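11S globulin isoform 1 (Cocos nucifera, PDB 5WPW) serves as a hexameric seed storage globulin of coconut, a nutrient reservoir built from linked acidic and basic chains, and is a potential food allergen. Local coordinates at residues P301-I305 with V343-A348; L62-G68 with N132-T138. The protein carries 2 engineered substitutions. All coordinates share one frame; numbering follows the deposited sequence.

Contact 1: P301-I305 with V343-A348; sequences PHWNI and VPQNFA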
ATOM      1  N   PRO A 301      32.601  -9.616  -9.315  1.00 33.79           N
ATOM      2  CA  PRO A 301      31.843 -10.821  -8.948  1.00 29.57           C
ATOM      3  C   PRO A 301      30.638 -10.461  -8.092  1.00 29.95           C
ATOM      4  O   PRO A 301      30.723  -9.640  -7.180  1.00 27.64           O
ATOM      5  CB  PRO A 301      32.860 -11.660  -8.161  1.00 32.67           C
ATOM      6  CG  PRO A 301      34.180 -11.190  -8.634  1.00 35.15           C
ATOM      7  CD  PRO A 301      34.032  -9.742  -8.987  1.00 29.41           C
ATOM      8  N   HIS A 302      29.495 -11.044  -8.435  1.00 26.37           N
ATOM      9  CA  HIS A 302      28.248 -10.706  -7.764  1.00 25.98           C
ATOM     10  C   HIS A 302      27.307 -11.887  -7.881  1.00 25.83           C
ATOM     11  O   HIS A 302      27.496 -12.783  -8.720  1.00 26.08           O
ATOM     12  CB  HIS A 302      27.596  -9.440  -8.347  1.00 27.54           C
ATOM     13  CG  HIS A 302      27.248  -9.550  -9.807  1.00 24.77           C
ATOM     14  ND1 HIS A 302      28.194  -9.436 -10.809  1.00 26.36           N
ATOM     15  CD2 HIS A 302      26.058  -9.736 -10.434  1.00 27.83           C
ATOM     16  CE1 HIS A 302      27.606  -9.583 -11.983  1.00 31.76           C
ATOM     17  NE2 HIS A 302      26.311  -9.756 -11.786  1.00 28.72           N
ATOM     18  N   TRP A 303      26.284 -11.889  -7.026  1.00 24.30           N
ATOM     19  CA  TRP A 303      25.140 -12.746  -7.267  1.00 23.01           C
ATOM     20  C   TRP A 303      23.851 -11.930  -7.305  1.00 25.89           C
ATOM     21  O   TRP A 303      23.750 -10.852  -6.707  1.00 23.50           O
ATOM     22  CB  TRP A 303      25.065 -13.863  -6.213  1.00 23.09           C
ATOM     23  CG  TRP A 303      24.705 -13.439  -4.828  1.00 22.00           C
ATOM     24  CD1 TRP A 303      23.429 -13.332  -4.286  1.00 20.73           C
ATOM     25  CD2 TRP A 303      25.610 -13.125  -3.791  1.00 23.81           C
ATOM     26  NE1 TRP A 303      23.518 -12.955  -2.971  1.00 25.21           N
ATOM     27  CE2 TRP A 303      24.846 -12.826  -2.637  1.00 28.90           C
ATOM     28  CE3 TRP A 303      27.010 -13.062  -3.716  1.00 28.87           C
ATOM     29  CZ2 TRP A 303      25.437 -12.460  -1.420  1.00 31.56           C
ATOM     30  CZ3 TRP A 303      27.593 -12.719  -2.505  1.00 33.21           C
ATOM     31  CH2 TRP A 303      26.810 -12.407  -1.375  1.00 28.90           C
ATOM     32  N   ASN A 304      22.874 -12.436  -8.059  1.00 26.13           N
ATOM     33  CA  ASN A 304      21.556 -11.832  -8.086  1.00 23.60           C
ATOM     34  C   ASN A 304      20.787 -12.280  -6.859  1.00 17.80           C
ATOM     35  O   ASN A 304      20.651 -13.480  -6.610  1.00 23.42           O
ATOM     36  CB  ASN A 304      20.795 -12.232  -9.346  1.00 27.51           C
ATOM     37  CG  ASN A 304      21.352 -11.567 -10.571  1.00 25.71           C
ATOM     38  OD1 ASN A 304      21.110 -10.386 -10.806  1.00 26.65           O
ATOM     39  ND2 ASN A 304      22.124 -12.313 -11.349  1.00 24.18           N
ATOM     40  N   ILE A 305      20.253 -11.308  -6.129  1.00 20.25           N
ATOM     41  CA  ILE A 305      19.643 -11.590  -4.836  1.00 20.71           C
ATOM     42  C   ILE A 305      18.244 -12.144  -5.009  1.00 22.67           C
ATOM     43  O   ILE A 305      17.887 -13.169  -4.411  1.00 20.22           O
ATOM     44  CB  ILE A 305      19.622 -10.322  -3.968  1.00 21.46           C
ATOM     45  CG1 ILE A 305      21.032 -10.002  -3.463  1.00 22.77           C
ATOM     46  CG2 ILE A 305      18.668 -10.492  -2.807  1.00 19.30           C
ATOM     47  CD1 ILE A 305      21.127  -8.642  -2.855  1.00 23.09           C
ATOM     48  N   VAL A 343      21.542 -16.675 -16.022  1.00 26.02           N
ATOM     49  CA  VAL A 343      22.247 -16.819 -14.758  1.00 28.42           C
ATOM     50  C   VAL A 343      21.195 -16.958 -13.659  1.00 28.27           C
ATOM     51  O   VAL A 343      20.450 -16.006 -13.381  1.00 25.80           O
ATOM     52  CB  VAL A 343      23.198 -15.645 -14.513  1.00 24.41           C
ATOM     53  CG1 VAL A 343      24.049 -15.866 -13.253  1.00 26.51           C
ATOM     54  CG2 VAL A 343      24.122 -15.454 -15.772  1.00 28.34           C
ATOM     55  N   PRO A 344      21.097 -18.115 -13.023  1.00 28.47           N
ATOM     56  CA  PRO A 344      20.070 -18.315 -12.001  1.00 29.72           C
ATOM     57  C   PRO A 344      20.293 -17.453 -10.772  1.00 26.40           C
ATOM     58  O   PRO A 344      21.414 -17.078 -10.428  1.00 26.39           O
ATOM     59  CB  PRO A 344      20.195 -19.804 -11.664  1.00 31.86           C
ATOM     60  CG  PRO A 344      20.873 -20.411 -12.858  1.00 24.86           C
ATOM     61  CD  PRO A 344      21.803 -19.362 -13.350  1.00 29.42           C
ATOM     62  N   GLN A 345      19.182 -17.154 -10.101  1.00 26.66           N
ATOM     63  CA  GLN A 345      19.202 -16.411  -8.856  1.00 20.43           C
ATOM     64  C   GLN A 345      20.225 -17.030  -7.911  1.00 24.01           C
ATOM     65  O   GLN A 345      20.381 -18.259  -7.862  1.00 24.45           O
ATOM     66  CB  GLN A 345      17.799 -16.445  -8.215  1.00 24.99           C
ATOM     67  CG  GLN A 345      17.735 -15.832  -6.819  1.00 26.47           C
ATOM     68  CD  GLN A 345      16.403 -16.108  -6.108  1.00 32.66           C
ATOM     69  OE1 GLN A 345      16.008 -15.386  -5.174  1.00 33.22           O
ATOM     70  NE2 GLN A 345      15.720 -17.143  -6.538  1.00 26.31           N
ATOM     71  N   ASN A 346      20.958 -16.165  -7.212  1.00 21.50           N
ATOM     72  CA  ASN A 346      21.898 -16.566  -6.165  1.00 22.55           C
ATOM     73  C   ASN A 346      23.218 -17.083  -6.747  1.00 26.88           C
ATOM     74  O   ASN A 346      24.220 -17.095  -6.032  1.00 24.11           O
ATOM     75  CB  ASN A 346      21.318 -17.650  -5.239  1.00 27.36           C
ATOM     76  CG  ASN A 346      20.453 -17.107  -4.115  1.00 36.42           C
ATOM     77  OD1 ASN A 346      19.237 -17.308  -4.103  1.00 36.96           O
ATOM     78  ND2 ASN A 346      21.087 -16.498  -3.118  1.00 38.18           N
ATOM     79  N   PHE A 347      23.251 -17.529  -8.009  1.00 27.55           N
ATOM     80  CA  PHE A 347      24.525 -17.972  -8.591  1.00 27.36           C
ATOM     81  C   PHE A 347      25.491 -16.801  -8.681  1.00 25.49           C
ATOM     82  O   PHE A 347      25.102 -15.688  -9.017  1.00 27.24           O
ATOM     83  CB  PHE A 347      24.335 -18.565  -9.985  1.00 23.42           C
ATOM     84  CG  PHE A 347      23.815 -19.975  -9.981  1.00 28.16           C
ATOM     85  CD1 PHE A 347      22.884 -20.385  -9.028  1.00 26.68           C
ATOM     86  CD2 PHE A 347      24.229 -20.889 -10.942  1.00 31.34           C
ATOM     87  CE1 PHE A 347      22.389 -21.680  -9.014  1.00 25.75           C
ATOM     88  CE2 PHE A 347      23.723 -22.197 -10.949  1.00 30.99           C
ATOM     89  CZ  PHE A 347      22.796 -22.591  -9.983  1.00 30.27           C
ATOM     90  N   ALA A 348      26.762 -17.049  -8.387  1.00 20.47           N
ATOM     91  CA  ALA A 348      27.754 -15.989  -8.422  1.00 19.55           C
ATOM     92  C   ALA A 348      28.323 -15.911  -9.827  1.00 27.73           C
ATOM     93  O   ALA A 348      28.560 -16.936 -10.464  1.00 26.53           O
ATOM     94  CB  ALA A 348      28.873 -16.240  -7.404  1.00 27.55           C
TER
HETATM   95  O   HOH W   1      22.745 -14.742  -9.747  1.00 24.83           O

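Contact 2: L62-G68 with N132-T138; sequences LVYIVQG and NPVVAIT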
ATOM      1  N   LEU A  62       9.071  -7.851 -21.494  1.00 22.13           N
ATOM      2  CA  LEU A  62       9.902  -6.696 -21.775  1.00 25.25           C
ATOM      3  C   LEU A  62      10.529  -6.926 -23.138  1.00 20.96           C
ATOM      4  O   LEU A  62      10.990  -8.040 -23.413  1.00 23.33           O
ATOM      5  CB  LEU A  62      11.031  -6.514 -20.751  1.00 25.75           C
ATOM      6  CG  LEU A  62      10.641  -6.167 -19.320  1.00 19.21           C
ATOM      7  CD1 LEU A  62      11.894  -5.719 -18.584  1.00 20.87           C
ATOM      8  CD2 LEU A  62       9.574  -5.091 -19.316  1.00 21.73           C
ATOM      9  N   VAL A  63      10.461  -5.910 -23.996  1.00 23.69           N
ATOM     10  CA  VAL A  63      11.090  -5.914 -25.314  1.00 23.30           C
ATOM     11  C   VAL A  63      12.271  -4.958 -25.276  1.00 23.22           C
ATOM     12  O   VAL A  63      12.126  -3.812 -24.837  1.00 30.60           O
ATOM     13  CB  VAL A  63      10.094  -5.498 -26.410  1.00 26.78           C
ATOM     14  CG1 VAL A  63      10.756  -5.619 -27.785  1.00 27.33           C
ATOM     15  CG2 VAL A  63       8.819  -6.331 -26.315  1.00 25.85           C
ATOM     16  N   TYR A  64      13.439  -5.407 -25.721  1.00 21.18           N
ATOM     17  CA  TYR A  64      14.571  -4.504 -25.885  1.00 23.47           C
ATOM     18  C   TYR A  64      14.826  -4.281 -27.370  1.00 24.30           C
ATOM     19  O   TYR A  64      15.012  -5.249 -28.110  1.00 27.54           O
ATOM     20  CB  TYR A  64      15.847  -5.043 -25.226  1.00 24.52           C
ATOM     21  CG  TYR A  64      17.038  -4.107 -25.379  1.00 26.76           C
ATOM     22  CD1 TYR A  64      17.101  -2.894 -24.687  1.00 28.17           C
ATOM     23  CD2 TYR A  64      18.101  -4.439 -26.205  1.00 30.78           C
ATOM     24  CE1 TYR A  64      18.194  -2.035 -24.831  1.00 27.78           C
ATOM     25  CE2 TYR A  64      19.190  -3.594 -26.355  1.00 30.36           C
ATOM     26  CZ  TYR A  64      19.227  -2.398 -25.671  1.00 29.80           C
ATOM     27  OH  TYR A  64      20.309  -1.570 -25.826  1.00 31.56           O
ATOM     28  N   ILE A  65      14.859  -3.014 -27.788  1.00 23.00           N
ATOM     29  CA  ILE A  65      15.143  -2.645 -29.181  1.00 26.32           C
ATOM     30  C   ILE A  65      16.666  -2.629 -29.346  1.00 26.08           C
ATOM     31  O   ILE A  65      17.334  -1.674 -28.947  1.00 26.75           O
ATOM     32  CB  ILE A  65      14.523  -1.301 -29.563  1.00 25.72           C
ATOM     33  CG1 ILE A  65      13.026  -1.249 -29.236  1.00 24.55           C
ATOM     34  CG2 ILE A  65      14.723  -1.006 -31.100  1.00 24.50           C
ATOM     35  CD1 ILE A  65      12.277  -2.316 -29.860  1.00 23.61           C
ATOM     36  N   VAL A  66      17.210  -3.717 -29.901  1.00 27.25           N
ATOM     37  CA  VAL A  66      18.633  -3.808 -30.220  1.00 23.92           C
ATOM     38  C   VAL A  66      19.005  -2.844 -31.341  1.00 33.87           C
ATOM     39  O   VAL A  66      20.095  -2.254 -31.344  1.00 30.48           O
ATOM     40  CB  VAL A  66      18.985  -5.261 -30.596  1.00 27.14           C
ATOM     41  CG1 VAL A  66      20.461  -5.375 -31.040  1.00 31.41           C
ATOM     42  CG2 VAL A  66      18.733  -6.217 -29.421  1.00 28.61           C
ATOM     43  N   GLN A  67      18.118  -2.670 -32.317  1.00 27.29           N
ATOM     44  CA  GLN A  67      18.451  -1.913 -33.511  1.00 30.43           C
ATOM     45  C   GLN A  67      17.170  -1.366 -34.120  1.00 34.35           C
ATOM     46  O   GLN A  67      16.132  -2.022 -34.046  1.00 33.12           O
ATOM     47  CB  GLN A  67      19.182  -2.832 -34.500  1.00 29.70           C
ATOM     48  CG  GLN A  67      19.718  -2.165 -35.763  1.00 41.08           C
ATOM     49  CD  GLN A  67      20.171  -3.210 -36.771  1.00 40.54           C
ATOM     50  OE1 GLN A  67      21.296  -3.703 -36.703  1.00 42.84           O
ATOM     51  NE2 GLN A  67      19.284  -3.577 -37.682  1.00 39.23           N
ATOM     52  N   GLY A  68      17.242  -0.171 -34.714  1.00 31.88           N
ATOM     53  CA  GLY A  68      16.163   0.340 -35.538  1.00 35.83           C
ATOM     54  C   GLY A  68      15.311   1.361 -34.818  1.00 34.93           C
ATOM     55  O   GLY A  68      15.514   1.689 -33.647  1.00 32.71           O
ATOM     56  N   ASN A 132      16.413   1.002 -41.809  1.00 42.94           N
ATOM     57  CA  ASN A 132      17.167  -0.147 -41.360  1.00 44.45           C
ATOM     58  C   ASN A 132      16.238  -1.133 -40.653  1.00 39.98           C
ATOM     59  O   ASN A 132      15.181  -0.741 -40.147  1.00 42.42           O
ATOM     60  CB  ASN A 132      18.290   0.297 -40.417  1.00 43.38           C
ATOM     61  CG  ASN A 132      17.770   0.816 -39.082  1.00 44.64           C
ATOM     62  OD1 ASN A 132      17.942   0.167 -38.052  1.00 48.47           O
ATOM     63  ND2 ASN A 132      17.129   1.991 -39.095  1.00 48.87           N
ATOM     64  N   PRO A 133      16.563  -2.422 -40.622  1.00 34.31           N
ATOM     65  CA  PRO A 133      15.680  -3.373 -39.943  1.00 37.93           C
ATOM     66  C   PRO A 133      15.654  -3.125 -38.438  1.00 35.54           C
ATOM     67  O   PRO A 133      16.631  -2.671 -37.841  1.00 34.77           O
ATOM     68  CB  PRO A 133      16.301  -4.740 -40.271  1.00 38.63           C
ATOM     69  CG  PRO A 133      17.303  -4.470 -41.391  1.00 37.47           C
ATOM     70  CD  PRO A 133      17.762  -3.076 -41.170  1.00 39.11           C
ATOM     71  N   VAL A 134      14.510  -3.405 -37.837  1.00 35.48           N
ATOM     72  CA  VAL A 134      14.388  -3.417 -36.381  1.00 32.94           C
ATOM     73  C   VAL A 134      14.743  -4.812 -35.896  1.00 29.35           C
ATOM     74  O   VAL A 134      14.331  -5.815 -36.487  1.00 32.38           O
ATOM     75  CB  VAL A 134      12.965  -3.013 -35.939  1.00 35.11           C
ATOM     76  CG1 VAL A 134      12.740  -3.347 -34.458  1.00 30.02           C
ATOM     77  CG2 VAL A 134      12.714  -1.531 -36.218  1.00 34.74           C
ATOM     78  N   VAL A 135      15.545  -4.890 -34.843  1.00 30.15           N
ATOM     79  CA  VAL A 135      15.828  -6.148 -34.179  1.00 27.05           C
ATOM     80  C   VAL A 135      15.371  -5.992 -32.731  1.00 28.35           C
ATOM     81  O   VAL A 135      15.870  -5.118 -32.007  1.00 27.83           O
ATOM     82  CB  VAL A 135      17.314  -6.528 -34.272  1.00 31.39           C
ATOM     83  CG1 VAL A 135      17.532  -7.899 -33.670  1.00 35.18           C
ATOM     84  CG2 VAL A 135      17.761  -6.537 -35.750  1.00 30.74           C
ATOM     85  N   ALA A 136      14.393  -6.795 -32.334  1.00 28.39           N
ATOM     86  CA  ALA A 136      13.819  -6.751 -30.995  1.00 30.19           C
ATOM     87  C   ALA A 136      14.114  -8.052 -30.271  1.00 30.92           C
ATOM     88  O   ALA A 136      13.952  -9.135 -30.842  1.00 34.00           O
ATOM     89  CB  ALA A 136      12.299  -6.536 -31.064  1.00 29.54           C
ATOM     90  N   ILE A 137      14.548  -7.961 -29.011  1.00 31.22           N
ATOM     91  CA  ILE A 137      14.675  -9.148 -28.177  1.00 27.73           C
ATOM     92  C   ILE A 137      13.636  -9.055 -27.067  1.00 28.96           C
ATOM     93  O   ILE A 137      13.575  -8.049 -26.345  1.00 27.49           O
ATOM     94  CB  ILE A 137      16.089  -9.319 -27.604  1.00 30.93           C
ATOM     95  CG1 ILE A 137      16.029 -10.381 -26.525  1.00 31.53           C
ATOM     96  CG2 ILE A 137      16.600  -8.025 -27.044  1.00 36.70           C
ATOM     97  CD1 ILE A 137      17.320 -10.890 -26.083  1.00 39.64           C
ATOM     98  N   THR A 138      12.804 -10.088 -26.961  1.00 26.29           N
ATOM     99  CA  THR A 138      11.662 -10.125 -26.049  1.00 27.27           C
ATOM    100  C   THR A 138      11.804 -11.250 -25.043  1.00 25.24           C
ATOM    101  O   THR A 138      12.048 -12.399 -25.432  1.00 27.03           O
ATOM    102  CB  THR A 138      10.376 -10.330 -26.837  1.00 29.47           C
ATOM    103  OG1 THR A 138      10.097  -9.140 -27.567  1.00 30.81           O
ATOM    104  CG2 THR A 138       9.227 -10.666 -25.901  1.00 28.94           C
TER

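Contact 1: P301-I305 with V343-A348
A buried water is gripped by four groups where N304 faces the turn from P344 to F347. It accepts from N304 N and from the side-chain amide, N304 ND2, at 3.0 Å, and donates to P344 O and, at 2.6 Å, to F347 O. An asparagine suits this place because its short amide folds back to the water with ND2 while OD1 bonds K364 on strand 357-364. The direct bond between the segments runs from N346 N to N304 O (2.8 Å), in the carbonyl plane but bent at the hydrogen (143°). The type II turn, closed by F347 N to P344 O (3.1 Å), sets N346 at positive phi, which asparagine tolerates well, and P344 CB lies over a face of the F347 ring. W303 brings its CB to 3.3 Å from N346 O. With chi1 at 70°, CG sits between the backbone N and the carbonyl carbon, and the indole passes obliquely across the N346 side chain, CD1 lying 4.1 Å from N346 ND2; ring and side-chain amide planes are 14° apart. W303 NE1 is hydrogen-bonded to G121 O of the second subunit, whose M56 packs on both W303 and N346. By joining both N-H donors of N304 to two turn carbonyls, the water leaves the turn held by backbone polar groups and one asparagine side chain, although N346 ND2 remains buried without a partner.

Contact 2: L62-G68 with N132-T138
Strands 62-67 and 134-138 run antiparallel, 4.6 Å apart at closest approach, in regular register until a classic beta bulge sets V66 and Q67 together opposite V135. Y64 and I137 form a hydrogen-bonded pair, with Y64 N to I137 O at 2.7 Å nearly straight (175°). At the bulge, V135 O receives two weak bonds, from V66 N and Q67 N; beyond it, V135 N bonds Q67 O at 3.0 Å. I137 CG2 reaches the Y64 ring at its edge, in plane, and meets V66 CG2 at 3.7 Å; its beta-branched shape lets one methyl serve both neighbours. On the face of V63 and T138, V63 CG2 lies 3.3 Å from T138 OG1, while CG1 meets the small A136 CB. Q67 leaves its backbone with CG anti to N (chi1 -175°) and, extended, swings NE2 to P133 O at 2.8 Å; P133 O lies in the amide plane of Q67, while the donor stands well out of the carbonyl plane of P133. G68 has phi 102° with psi near 180°, which residues other than glycine rarely adopt. The pair lies within an antiparallel sheet, between strand 40-46, which V135 and T138 touch, and strand 114-118, while Y312 of strand 309-314 packs on V66 and I137.

In the fold
Both segments of contact 2 precede both of contact 1 along the chain, and each contact lies in a different cupin range of the subunit. Their centres are 26 Å apart and their nearest atoms about 12 Å, without touching. Contact 2 joins neighbouring strands inside the N-terminal antiparallel sheet; contact 1 sets strand 298-304 against the turn linking strands 340-343 and 348-354, which belong to different sheets of the C-terminal cupin. Strand 309-314 lies near both, with Y312 packing on contact 2 and S309 and M311 on contact 1. Contact 1 lies against a neighbouring subunit of the hexamer, whereas contact 2 is made within one subunit, beside the C-terminal cupin through Y312.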